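CyaB (PDB 3R5G) probably converts ATP into cyclic AMP through the class III adenylyl cyclase catalytic domain described here, one part of a longer membrane protein. Local coordinates at residues V64-P69 / A78-S83; S15-F20 / N37-E42; A151-I156 / R171-I176. One frame throughout, in Å; residues are numbered along the deposited sequence.

Contact 1: V64-P69 / A78-S83; sequences VFFGDP and AVAAVS
Phe66 lays one face of its ring against the helix backbone at Ala80 and Ala81, and nearly all of this contact depends on that one side chain. Ala81 CA sits 3.5 Å above the ring plane, displaced from the centre toward the rim, and the carbonyl carbon of Ala80 lies over the same face. The two methyl groups meet different parts of the rim: Ala81 CB the CD2-CE2 edge, 3.5 Å from Phe66 CD2, and Ala80 CB the CD1-CE1 edge, 3.7 Å from Phe66 CE1. A ring can come this close because alanine puts nothing bulkier than a methyl group between it and the helix; Phe66 CA and Ala81 CA are only 6.6 Å apart. The direction of the ring follows from its first torsion (chi1 -69°), which turns CG away from the carbonyl carbon of Phe66 and sends the aromatic group out toward the helix.

In the next shell, Phe66 is paired through its backbone with Thr11 of strand 6-18, and Thr11 also touches Ala81, so strand 6-18 meets both sides of the contact. Beyond Gly67, Asp68 forms a salt bridge with Lys8 and a hydrogen bond with Tyr132. On the helix, Ser83 OG bonds to Val79 O at 2.7 Å from above the carbonyl plane, while Ser83 N reaches that oxygen from the opposite face. Helix 74-100 packed through small residues on an aromatic side chain of strand 61-66 belongs to the helix-on-sheet packing of the ferredoxin-like core of class III nucleotide cyclases.

Contact 2: S15-F20 / N37-E42; sequences SDIRGF and NNYLNE
Tyr39 reaches from helix 29-50 toward Ile17 and Ser15, with CG placed opposite its backbone N (chi1 172°) and pointing at the strand. Beyond CB, each ring atom lies beneath the end of Ile17, which comes from the opposite direction. CG is 3.8 Å from Ile17 CD1, and CD2 and CE2 are both 3.5 Å from that methyl. CD1 of Ile17 stands over the ring centre, 10° off the normal, a CH-pi contact on the face. Farther out, Tyr39 CZ meets Ile17 CG1 at 3.8 Å. The hydroxyl then lies 4.0 Å from Ser15 OG, and two waters bridge the pair. Water 1, in the plane of the ring at its edge, is 2.6 Å from Tyr39 OH; water 2 is 3.0 Å from it. Each water is also hydrogen-bonded to Ser15 OG, so the two hydroxyls and two waters form a closed cycle of four hydrogen bonds within a buried interface.

Met92 and Leu95 of helix 74-100 also pack on Tyr39. Elsewhere on helix 29-50, Asn37 and Asn41 hydrogen-bond to backbone atoms of the second subunit. Helix 29-50 thus joins the sheet to the dimer interface, as expected for the cyclase fold, whose class III members work as dimers.

Contact 3: A151-I156 / R171-I176; sequences AGEILI and RDKGQI
Extended side chains bring Glu153 and Lys173 together from opposite directions: Glu153 swings CG opposite its backbone N (chi1 -172°), and the four methylene groups of Lys173 run nearly straight from the far strand. The ammonium group ends on the carboxylate. Lys173 NZ donates to the syn lone pair of Glu153 OE2 at 2.7 Å, a salt bridge, and adds a longer, weak bond to Glu153 OE1 at 3.3 Å. Short of the ammonium group, Leu155 crosses the lysine chain at about a right angle, bringing Leu155 CD2 to 4.0 Å from Lys173 CD, so the apolar part of the lysine rests on a leucine.

Strands 154-157 and 170-176 are not neighbours in the sheet. Strand 185-190 runs antiparallel between them, so the salt bridge spans the middle strand, from the loop before strand 154-157 to strand 170-176, within the sheet of the cyclase catalytic domain. Gln189 of that middle strand touches Lys173 and donates through NE2 to Glu153 OE2. Glu150 supplies NZ with a second carboxylate and gives its backbone N to Glu153 OE1, and the shared lysine probably favours the ionised form of both acids.

Next to Lys173, Asp172 OD1 accepts from Gly174 N at 2.8 Å (N-H...O 151°) in an Asx turn. Gln186 NE2 is a further donor to Asp172 OD1.

Overall arrangement
From the N terminus, strand 6-18 leads through the short helix 20-24 into helix 29-50, and contact 2 closes this first loop by folding the helix back on the end of the strand. The hairpin of strands 53-58 and 61-66 follows, and contact 1 closes a tighter loop, joining its second strand to helix 74-100. Contact 3 comes much later, spanning the connection through helix 158-164 and tying the start of strand 154-157 to strand 170-176 across strand 185-190. The three are in series; none nests in or crosses another. All reach the same sheet: contacts 1 and 2 lie on opposite sides of the chain's centre, while contacts 2 and 3 meet where Arg18 CG packs on Ala151 CA at 4.2 Å.

Contact 1: V64-P69 / A78-S83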
ATOM      1  N   VAL A  64       9.190   4.347  -5.383  1.00 10.41           N
ATOM      2  CA  VAL A  64      10.240   4.477  -6.409  1.00 11.39           C
ATOM      3  C   VAL A  64      11.354   3.565  -6.014  1.00 11.05           C
ATOM      4  O   VAL A  64      11.617   3.412  -4.788  1.00 12.36           O
ATOM      5  CB  VAL A  64      10.734   5.919  -6.519  1.00 10.07           C
ATOM      6  CG1 VAL A  64      11.875   6.063  -7.584  1.00 11.24           C
ATOM      7  CG2 VAL A  64       9.527   6.894  -6.725  1.00 11.39           C
ATOM      8  N   PHE A  65      12.007   2.884  -6.959  1.00  9.13           N
ATOM      9  CA  PHE A  65      13.185   2.158  -6.591  1.00  9.00           C
ATOM     10  C   PHE A  65      14.364   2.431  -7.487  1.00 11.21           C
ATOM     11  O   PHE A  65      14.161   2.866  -8.659  1.00 10.62           O
ATOM     12  CB  PHE A  65      12.898   0.667  -6.410  1.00 10.86           C
ATOM     13  CG  PHE A  65      12.335   0.003  -7.662  1.00 11.50           C
ATOM     14  CD1 PHE A  65      13.186  -0.563  -8.605  1.00 13.18           C
ATOM     15  CD2 PHE A  65      10.997  -0.126  -7.790  1.00 11.92           C
ATOM     16  CE1 PHE A  65      12.603  -1.303  -9.735  1.00 12.58           C
ATOM     17  CE2 PHE A  65      10.382  -0.841  -8.899  1.00 14.70           C
ATOM     18  CZ  PHE A  65      11.223  -1.386  -9.884  1.00 15.09           C
ATOM     19  N   PHE A  66      15.541   2.183  -6.973  1.00  9.70           N
ATOM     20  CA  PHE A  66      16.792   2.404  -7.721  1.00 10.80           C
ATOM     21  C   PHE A  66      17.626   1.143  -7.689  1.00 11.59           C
ATOM     22  O   PHE A  66      17.729   0.459  -6.672  1.00 12.09           O
ATOM     23  CB  PHE A  66      17.597   3.542  -7.068  1.00 10.93           C
ATOM     24  CG  PHE A  66      16.975   4.874  -7.216  1.00 10.22           C
ATOM     25  CD1 PHE A  66      17.509   5.844  -8.105  1.00 11.40           C
ATOM     26  CD2 PHE A  66      15.856   5.238  -6.423  1.00 11.88           C
ATOM     27  CE1 PHE A  66      16.840   7.139  -8.146  1.00 11.28           C
ATOM     28  CE2 PHE A  66      15.214   6.470  -6.512  1.00  9.56           C
ATOM     29  CZ  PHE A  66      15.689   7.405  -7.344  1.00 10.41           C
ATOM     30  N   GLY A  67      18.214   0.802  -8.804  1.00  9.98           N
ATOM     31  CA  GLY A  67      19.101  -0.369  -8.931  1.00 11.06           C
ATOM     32  C   GLY A  67      18.537  -1.340  -9.992  1.00 11.86           C
ATOM     33  O   GLY A  67      19.214  -2.343 -10.268  1.00 14.61           O
ATOM     34  N   ASP A  68      17.357  -1.089 -10.487  1.00 11.21           N
ATOM     35  CA  ASP A  68      16.777  -1.943 -11.531  1.00 13.26           C
ATOM     36  C   ASP A  68      15.786  -1.026 -12.240  1.00 14.47           C
ATOM     37  O   ASP A  68      15.094  -0.264 -11.578  1.00 13.06           O
ATOM     38  CB  ASP A  68      16.074  -3.188 -10.936  1.00 14.73           C
ATOM     39  CG  ASP A  68      15.321  -3.949 -12.026  1.00 15.04           C
ATOM     40  OD1 ASP A  68      15.921  -4.901 -12.498  1.00 19.32           O
ATOM     41  OD2 ASP A  68      14.178  -3.636 -12.356  1.00 16.65           O
ATOM     42  N   PRO A  69      15.612  -1.153 -13.616  1.00 14.76           N
ATOM     43  CA  PRO A  69      16.318  -2.094 -14.471  1.00 17.35           C
ATOM     44  C   PRO A  69      17.778  -1.830 -14.712  1.00 18.85           C
ATOM     45  O   PRO A  69      18.520  -2.760 -15.120  1.00 22.37           O
ATOM     46  CB  PRO A  69      15.543  -1.902 -15.836  1.00 15.70           C
ATOM     47  CG  PRO A  69      14.147  -1.550 -15.502  1.00 16.59           C
ATOM     48  CD  PRO A  69      14.435  -0.610 -14.235  1.00 14.44           C
ATOM     49  N   ALA A  78      21.850   4.598  -4.044  1.00 10.75           N
ATOM     50  CA  ALA A  78      21.357   5.119  -2.734  1.00 10.40           C
ATOM     51  C   ALA A  78      21.479   6.625  -2.664  1.00 10.21           C
ATOM     52  O   ALA A  78      20.512   7.281  -2.192  1.00  9.61           O
ATOM     53  CB  ALA A  78      22.157   4.476  -1.598  1.00 10.79           C
ATOM     54  N   VAL A  79      22.621   7.190  -3.081  1.00  9.86           N
ATOM     55  CA  VAL A  79      22.727   8.645  -3.108  1.00  9.09           C
ATOM     56  C   VAL A  79      21.607   9.231  -4.002  1.00  7.66           C
ATOM     57  O   VAL A  79      21.011  10.266  -3.672  1.00  8.98           O
ATOM     58  CB  VAL A  79      24.080   9.074  -3.606  1.00  9.09           C
ATOM     59  CG1 VAL A  79      24.170  10.579  -3.869  1.00 12.69           C
ATOM     60  CG2 VAL A  79      25.092   8.672  -2.509  1.00 11.22           C
ATOM     61  N   ALA A  80      21.357   8.609  -5.189  1.00  9.38           N
ATOM     62  CA  ALA A  80      20.321   9.143  -6.041  1.00  9.76           C
ATOM     63  C   ALA A  80      18.905   9.139  -5.402  1.00  8.46           C
ATOM     64  O   ALA A  80      18.141  10.154  -5.454  1.00  9.15           O
ATOM     65  CB  ALA A  80      20.303   8.341  -7.384  1.00 10.89           C
ATOM     66  N   ALA A  81      18.600   8.014  -4.677  1.00  7.17           N
ATOM     67  CA  ALA A  81      17.280   7.905  -4.084  1.00  8.30           C
ATOM     68  C   ALA A  81      17.174   9.000  -2.992  1.00  8.55           C
ATOM     69  O   ALA A  81      16.147   9.597  -2.870  1.00  7.88           O
ATOM     70  CB  ALA A  81      17.142   6.536  -3.396  1.00  8.50           C
ATOM     71  N   VAL A  82      18.162   9.113  -2.127  1.00  7.62           N
ATOM     72  CA  VAL A  82      18.004  10.114  -1.013  1.00  7.56           C
ATOM     73  C   VAL A  82      18.015  11.528  -1.547  1.00  7.92           C
ATOM     74  O   VAL A  82      17.288  12.389  -1.008  1.00  9.03           O
ATOM     75  CB  VAL A  82      19.108   9.829  -0.026  1.00  7.77           C
ATOM     76  CG1 VAL A  82      19.098  10.802   1.220  1.00 10.46           C
ATOM     77  CG2 VAL A  82      18.869   8.435   0.591  1.00  9.53           C
ATOM     78  N   SER A  83      18.854  11.802  -2.556  1.00  8.74           N
ATOM     79  CA  SER A  83      18.907  13.136  -3.172  1.00  8.90           C
ATOM     80  C   SER A  83      17.590  13.436  -3.804  1.00  8.76           C
ATOM     81  O   SER A  83      17.121  14.591  -3.729  1.00  9.22           O
ATOM     82  CB  SER A  83      20.080  13.227  -4.199  1.00  9.58           C
ATOM     83  OG  SER A  83      21.309  12.966  -3.533  1.00 10.42           O
TER

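Contact 2: S15-F20 / N37-E42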
ATOM      1  N   SER A  15       6.896   7.388  -0.077  1.00 10.10           N
ATOM      2  CA  SER A  15       6.480   8.663   0.542  1.00 10.76           C
ATOM      3  C   SER A  15       4.993   8.782   0.616  1.00 10.14           C
ATOM      4  O   SER A  15       4.274   8.110  -0.107  1.00 11.56           O
ATOM      5  CB  SER A  15       7.014   9.842  -0.229  1.00 12.01           C
ATOM      6  OG  SER A  15       6.426   9.907  -1.573  1.00 12.60           O
ATOM      7  N   ASP A  16       4.506   9.652   1.504  1.00 12.70           N
ATOM      8  CA  ASP A  16       3.112  10.035   1.418  1.00 14.38           C
ATOM      9  C   ASP A  16       2.962  11.469   1.908  1.00 13.81           C
ATOM     10  O   ASP A  16       3.957  12.083   2.393  1.00 14.18           O
ATOM     11  CB  ASP A  16       2.192   9.086   2.224  1.00 15.67           C
ATOM     12  CG  ASP A  16       2.379   9.174   3.717  1.00 21.23           C
ATOM     13  OD1 ASP A  16       2.295  10.237   4.314  1.00 25.14           O
ATOM     14  OD2 ASP A  16       2.654   8.113   4.310  1.00 31.42           O
ATOM     15  N   ILE A  17       1.758  12.026   1.755  1.00 14.54           N
ATOM     16  CA  ILE A  17       1.510  13.396   2.246  1.00 15.78           C
ATOM     17  C   ILE A  17       0.734  13.392   3.551  1.00 16.79           C
ATOM     18  O   ILE A  17      -0.421  12.960   3.602  1.00 17.89           O
ATOM     19  CB  ILE A  17       0.719  14.218   1.218  1.00 16.76           C
ATOM     20  CG1 ILE A  17       1.434  14.201  -0.093  1.00 16.72           C
ATOM     21  CG2 ILE A  17       0.523  15.588   1.714  1.00 17.11           C
ATOM     22  CD1 ILE A  17       0.467  14.685  -1.262  1.00 21.79           C
ATOM     23  N   ARG A  18       1.347  13.829   4.649  1.00 16.01           N
ATOM     24  CA  ARG A  18       0.599  13.925   5.924  1.00 17.15           C
ATOM     25  C   ARG A  18      -0.361  15.080   5.787  1.00 16.57           C
ATOM     26  O   ARG A  18       0.010  16.135   5.291  1.00 17.33           O
ATOM     27  CB  ARG A  18       1.572  14.155   7.097  1.00 16.97           C
ATOM     28  CG  ARG A  18       2.476  12.973   7.394  1.00 21.96           C
ATOM     29  CD  ARG A  18       1.661  11.863   7.979  1.00 20.69           C
ATOM     30  NE  ARG A  18       0.993  11.106   6.926  1.00 25.15           N
ATOM     31  CZ  ARG A  18       0.149  10.112   7.161  1.00 27.39           C
ATOM     32  NH1 ARG A  18      -0.450   9.423   6.157  1.00 28.09           N
ATOM     33  NH2 ARG A  18      -0.099   9.806   8.414  1.00 27.14           N
ATOM     34  N   GLY A  19      -1.596  14.835   6.183  1.00 17.37           N
ATOM     35  CA  GLY A  19      -2.635  15.842   6.027  1.00 20.00           C
ATOM     36  C   GLY A  19      -3.554  15.558   4.840  1.00 20.56           C
ATOM     37  O   GLY A  19      -4.700  16.091   4.765  1.00 22.65           O
ATOM     38  N   PHE A  20      -3.109  14.751   3.880  1.00 20.32           N
ATOM     39  CA  PHE A  20      -3.906  14.541   2.671  1.00 19.50           C
ATOM     40  C   PHE A  20      -5.234  13.852   2.921  1.00 22.61           C
ATOM     41  O   PHE A  20      -6.225  14.186   2.323  1.00 22.14           O
ATOM     42  CB  PHE A  20      -3.133  13.711   1.627  1.00 20.93           C
ATOM     43  CG  PHE A  20      -3.860  13.574   0.362  1.00 20.05           C
ATOM     44  CD1 PHE A  20      -3.911  14.612  -0.506  1.00 23.30           C
ATOM     45  CD2 PHE A  20      -4.540  12.389   0.061  1.00 20.34           C
ATOM     46  CE1 PHE A  20      -4.626  14.513  -1.689  1.00 21.42           C
ATOM     47  CE2 PHE A  20      -5.231  12.249  -1.101  1.00 19.78           C
ATOM     48  CZ  PHE A  20      -5.269  13.304  -1.999  1.00 24.32           C
ATOM     49  N   ASN A  37      -3.322  14.994  -8.714  1.00 15.36           N
ATOM     50  CA  ASN A  37      -2.659  14.699  -9.930  1.00 18.03           C
ATOM     51  C   ASN A  37      -1.455  15.644 -10.206  1.00 14.88           C
ATOM     52  O   ASN A  37      -0.468  15.183 -10.780  1.00 17.95           O
ATOM     53  CB  ASN A  37      -3.677  14.667 -11.126  1.00 18.38           C
ATOM     54  CG  ASN A  37      -4.657  13.509 -11.020  1.00 23.15           C
ATOM     55  OD1 ASN A  37      -4.520  12.680 -10.176  1.00 21.79           O
ATOM     56  ND2 ASN A  37      -5.736  13.534 -11.803  1.00 26.79           N
ATOM     57  N   ASN A  38      -1.618  16.919  -9.825  1.00 17.52           N
ATOM     58  CA  ASN A  38      -0.515  17.890  -9.945  1.00 18.24           C
ATOM     59  C   ASN A  38       0.688  17.406  -9.120  1.00 16.10           C
ATOM     60  O   ASN A  38       1.789  17.343  -9.655  1.00 17.86           O
ATOM     61  CB  ASN A  38      -0.974  19.253  -9.494  1.00 20.21           C
ATOM     62  CG  ASN A  38       0.152  20.314  -9.528  1.00 23.67           C
ATOM     63  OD1 ASN A  38       0.902  20.409 -10.494  1.00 32.73           O
ATOM     64  ND2 ASN A  38       0.168  21.157  -8.528  1.00 29.96           N
ATOM     65  N   TYR A  39       0.381  17.040  -7.900  1.00 16.31           N
ATOM     66  CA  TYR A  39       1.417  16.482  -6.986  1.00 15.27           C
ATOM     67  C   TYR A  39       2.073  15.253  -7.550  1.00 15.90           C
ATOM     68  O   TYR A  39       3.280  15.169  -7.645  1.00 15.78           O
ATOM     69  CB  TYR A  39       0.788  16.168  -5.631  1.00 15.09           C
ATOM     70  CG  TYR A  39       1.768  15.423  -4.740  1.00 14.56           C
ATOM     71  CD1 TYR A  39       2.841  16.095  -4.061  1.00 17.39           C
ATOM     72  CD2 TYR A  39       1.634  14.036  -4.550  1.00 14.27           C
ATOM     73  CE1 TYR A  39       3.792  15.373  -3.292  1.00 17.08           C
ATOM     74  CE2 TYR A  39       2.547  13.312  -3.746  1.00 13.14           C
ATOM     75  CZ  TYR A  39       3.641  13.998  -3.152  1.00 17.04           C
ATOM     76  OH  TYR A  39       4.579  13.373  -2.365  1.00 16.79           O
ATOM     77  N   LEU A  40       1.269  14.261  -7.987  1.00 14.13           N
ATOM     78  CA  LEU A  40       1.858  13.052  -8.495  1.00 14.77           C
ATOM     79  C   LEU A  40       2.666  13.307  -9.793  1.00 14.17           C
ATOM     80  O   LEU A  40       3.678  12.705 -10.041  1.00 14.41           O
ATOM     81  CB  LEU A  40       0.747  11.997  -8.717  1.00 13.03           C
ATOM     82  CG  LEU A  40       0.118  11.470  -7.440  1.00 13.47           C
ATOM     83  CD1 LEU A  40      -1.111  10.573  -7.807  1.00 14.48           C
ATOM     84  CD2 LEU A  40       1.092  10.714  -6.485  1.00 13.73           C
ATOM     85  N   ASN A  41       2.184  14.237 -10.646  1.00 14.15           N
ATOM     86  CA  ASN A  41       2.904  14.542 -11.871  1.00 16.38           C
ATOM     87  C   ASN A  41       4.264  15.219 -11.533  1.00 13.74           C
ATOM     88  O   ASN A  41       5.263  14.843 -12.087  1.00 16.05           O
ATOM     89  CB  ASN A  41       2.073  15.523 -12.725  1.00 16.86           C
ATOM     90  CG  ASN A  41       2.488  15.488 -14.161  1.00 21.55           C
ATOM     91  OD1 ASN A  41       2.610  14.437 -14.790  1.00 22.03           O
ATOM     92  ND2 ASN A  41       2.853  16.664 -14.664  1.00 25.59           N
ATOM     93  N   GLU A  42       4.211  16.115 -10.531  1.00 14.96           N
ATOM     94  CA  GLU A  42       5.487  16.813 -10.138  1.00 15.82           C
ATOM     95  C   GLU A  42       6.457  15.857  -9.511  1.00 14.83           C
ATOM     96  O   GLU A  42       7.621  15.850  -9.863  1.00 16.26           O
ATOM     97  CB  GLU A  42       5.282  17.961  -9.177  1.00 15.72           C
ATOM     98  CG  GLU A  42       4.494  19.148  -9.829  1.00 19.99           C
ATOM     99  CD  GLU A  42       5.335  19.797 -10.930  1.00 28.36           C
ATOM    100  OE1 GLU A  42       6.413  20.335 -10.602  1.00 26.10           O
ATOM    101  OE2 GLU A  42       4.979  19.712 -12.135  1.00 31.45           O
TER
HETATM  102  O   HOH W   1       3.834  10.976  -1.566  1.00 16.13           O
HETATM  103  O   HOH W   2       7.047  11.969  -3.168  1.00 19.18           O

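Contact 3: A151-I156 / R171-I176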
ATOM      1  N   ALA A 151       5.971  14.138   9.732  1.00 18.46           N
ATOM      2  CA  ALA A 151       5.872  15.086   8.655  1.00 17.64           C
ATOM      3  C   ALA A 151       7.157  15.852   8.428  1.00 16.55           C
ATOM      4  O   ALA A 151       7.738  16.450   9.387  1.00 18.37           O
ATOM      5  CB  ALA A 151       4.765  16.125   8.991  1.00 17.34           C
ATOM      6  N   GLY A 152       7.593  15.880   7.166  1.00 14.56           N
ATOM      7  CA  GLY A 152       8.779  16.608   6.822  1.00 15.35           C
ATOM      8  C   GLY A 152      10.092  15.886   6.963  1.00 14.35           C
ATOM      9  O   GLY A 152      11.141  16.534   6.724  1.00 16.78           O
ATOM     10  N   GLU A 153      10.026  14.644   7.348  1.00 13.64           N
ATOM     11  CA  GLU A 153      11.253  13.879   7.697  1.00 12.68           C
ATOM     12  C   GLU A 153      11.505  12.853   6.594  1.00 11.97           C
ATOM     13  O   GLU A 153      10.539  12.343   5.922  1.00 14.10           O
ATOM     14  CB  GLU A 153      10.941  13.122   8.987  1.00 14.87           C
ATOM     15  CG  GLU A 153      12.044  12.431   9.655  1.00 19.66           C
ATOM     16  CD  GLU A 153      11.586  12.011  11.078  1.00 20.44           C
ATOM     17  OE1 GLU A 153      10.670  11.246  11.241  1.00 20.38           O
ATOM     18  OE2 GLU A 153      12.199  12.474  12.063  1.00 28.58           O
ATOM     19  N   ILE A 154      12.788  12.617   6.349  1.00  9.91           N
ATOM     20  CA  ILE A 154      13.204  11.530   5.528  1.00  9.37           C
ATOM     21  C   ILE A 154      13.951  10.591   6.460  1.00  9.24           C
ATOM     22  O   ILE A 154      15.086  10.893   6.970  1.00 11.60           O
ATOM     23  CB  ILE A 154      14.202  12.014   4.467  1.00 10.55           C
ATOM     24  CG1 ILE A 154      13.530  13.010   3.628  1.00  9.59           C
ATOM     25  CG2 ILE A 154      14.673  10.820   3.618  1.00 12.28           C
ATOM     26  CD1 ILE A 154      14.454  13.711   2.545  1.00  9.35           C
ATOM     27  N   LEU A 155      13.397   9.422   6.614  1.00  8.92           N
ATOM     28  CA  LEU A 155      14.021   8.416   7.504  1.00  9.82           C
ATOM     29  C   LEU A 155      14.692   7.339   6.699  1.00  9.78           C
ATOM     30  O   LEU A 155      14.057   6.819   5.716  1.00 10.95           O
ATOM     31  CB  LEU A 155      13.022   7.693   8.416  1.00 11.70           C
ATOM     32  CG  LEU A 155      12.398   8.534   9.520  1.00 14.82           C
ATOM     33  CD1 LEU A 155      11.647   7.605  10.515  1.00 15.26           C
ATOM     34  CD2 LEU A 155      13.526   9.182  10.316  1.00 16.18           C
ATOM     35  N   ILE A 156      15.919   6.924   6.982  1.00  8.18           N
ATOM     36  CA  ILE A 156      16.594   5.899   6.238  1.00  8.28           C
ATOM     37  C   ILE A 156      17.144   4.858   7.215  1.00  8.99           C
ATOM     38  O   ILE A 156      17.346   5.154   8.438  1.00 10.72           O
ATOM     39  CB  ILE A 156      17.789   6.527   5.457  1.00  8.68           C
ATOM     40  CG1 ILE A 156      18.932   7.110   6.335  1.00  8.67           C
ATOM     41  CG2 ILE A 156      17.233   7.596   4.539  1.00  9.89           C
ATOM     42  CD1 ILE A 156      20.205   7.498   5.569  1.00 12.26           C
ATOM     43  N   ARG A 171      21.450  12.373  10.685  1.00  9.81           N
ATOM     44  CA  ARG A 171      21.469  12.407  12.164  1.00 10.82           C
ATOM     45  C   ARG A 171      20.802  11.165  12.682  1.00 11.52           C
ATOM     46  O   ARG A 171      19.727  10.776  12.278  1.00 11.09           O
ATOM     47  CB  ARG A 171      20.579  13.581  12.523  1.00 14.35           C
ATOM     48  CG  ARG A 171      20.676  13.820  13.948  1.00 18.72           C
ATOM     49  CD  ARG A 171      19.931  15.099  14.367  1.00 19.46           C
ATOM     50  NE  ARG A 171      19.648  16.200  13.456  1.00 32.12           N
ATOM     51  CZ  ARG A 171      20.233  17.403  13.445  1.00 34.66           C
ATOM     52  NH1 ARG A 171      19.759  18.303  12.605  1.00 32.50           N
ATOM     53  NH2 ARG A 171      21.284  17.708  14.206  1.00 34.43           N
ATOM     54  N   ASP A 172      21.481  10.465  13.590  1.00 10.06           N
ATOM     55  CA  ASP A 172      20.907   9.307  14.299  1.00 10.92           C
ATOM     56  C   ASP A 172      19.588   9.602  14.988  1.00 10.17           C
ATOM     57  O   ASP A 172      19.465  10.636  15.714  1.00 11.72           O
ATOM     58  CB  ASP A 172      21.993   8.874  15.327  1.00 11.75           C
ATOM     59  CG  ASP A 172      21.751   7.545  16.016  1.00 16.21           C
ATOM     60  OD1 ASP A 172      20.651   7.064  16.094  1.00 15.85           O
ATOM     61  OD2 ASP A 172      22.811   6.984  16.515  1.00 21.65           O
ATOM     62  N   LYS A 173      18.581   8.768  14.691  1.00 10.45           N
ATOM     63  CA  LYS A 173      17.264   8.989  15.327  1.00 13.54           C
ATOM     64  C   LYS A 173      16.878   7.768  16.156  1.00 14.23           C
ATOM     65  O   LYS A 173      15.681   7.449  16.352  1.00 17.98           O
ATOM     66  CB  LYS A 173      16.182   9.395  14.305  1.00 16.83           C
ATOM     67  CG  LYS A 173      15.066  10.264  14.988  1.00 18.11           C
ATOM     68  CD  LYS A 173      13.781  10.271  14.191  1.00 20.42           C
ATOM     69  CE  LYS A 173      12.770  11.031  15.025  1.00 22.65           C
ATOM     70  NZ  LYS A 173      11.485  11.294  14.394  1.00 28.64           N
ATOM     71  N   GLY A 174      17.919   7.116  16.617  1.00 13.83           N
ATOM     72  CA  GLY A 174      17.674   5.898  17.489  1.00 15.08           C
ATOM     73  C   GLY A 174      17.276   4.655  16.676  1.00 15.29           C
ATOM     74  O   GLY A 174      17.771   4.393  15.578  1.00 15.72           O
ATOM     75  N   GLN A 175      16.418   3.842  17.327  1.00 19.63           N
ATOM     76  CA  GLN A 175      15.987   2.585  16.762  1.00 21.62           C
ATOM     77  C   GLN A 175      14.489   2.525  17.071  1.00 23.95           C
ATOM     78  O   GLN A 175      14.007   2.997  18.076  1.00 27.99           O
ATOM     79  CB  GLN A 175      16.737   1.385  17.395  1.00 18.40           C
ATOM     80  CG  GLN A 175      18.207   1.413  17.391  1.00 16.94           C
ATOM     81  CD  GLN A 175      18.819   2.431  18.442  1.00 16.05           C
ATOM     82  OE1 GLN A 175      18.334   2.439  19.589  1.00 20.30           O
ATOM     83  NE2 GLN A 175      19.906   3.115  18.124  1.00 16.31           N
ATOM     84  N   ILE A 176      13.752   2.035  16.115  1.00 28.77           N
ATOM     85  CA  ILE A 176      12.326   1.952  16.255  1.00 31.10           C
ATOM     86  C   ILE A 176      11.837   0.510  16.173  1.00 31.78           C
ATOM     87  O   ILE A 176      12.526  -0.439  15.668  1.00 28.23           O
ATOM     88  CB  ILE A 176      11.475   2.968  15.292  1.00 31.13           C
ATOM     89  CG1 ILE A 176      11.825   2.844  13.788  1.00 33.00           C
ATOM     90  CG2 ILE A 176      11.545   4.447  15.804  1.00 35.47           C
ATOM     91  CD1 ILE A 176      12.392   1.478  13.313  1.00 33.88           C
TER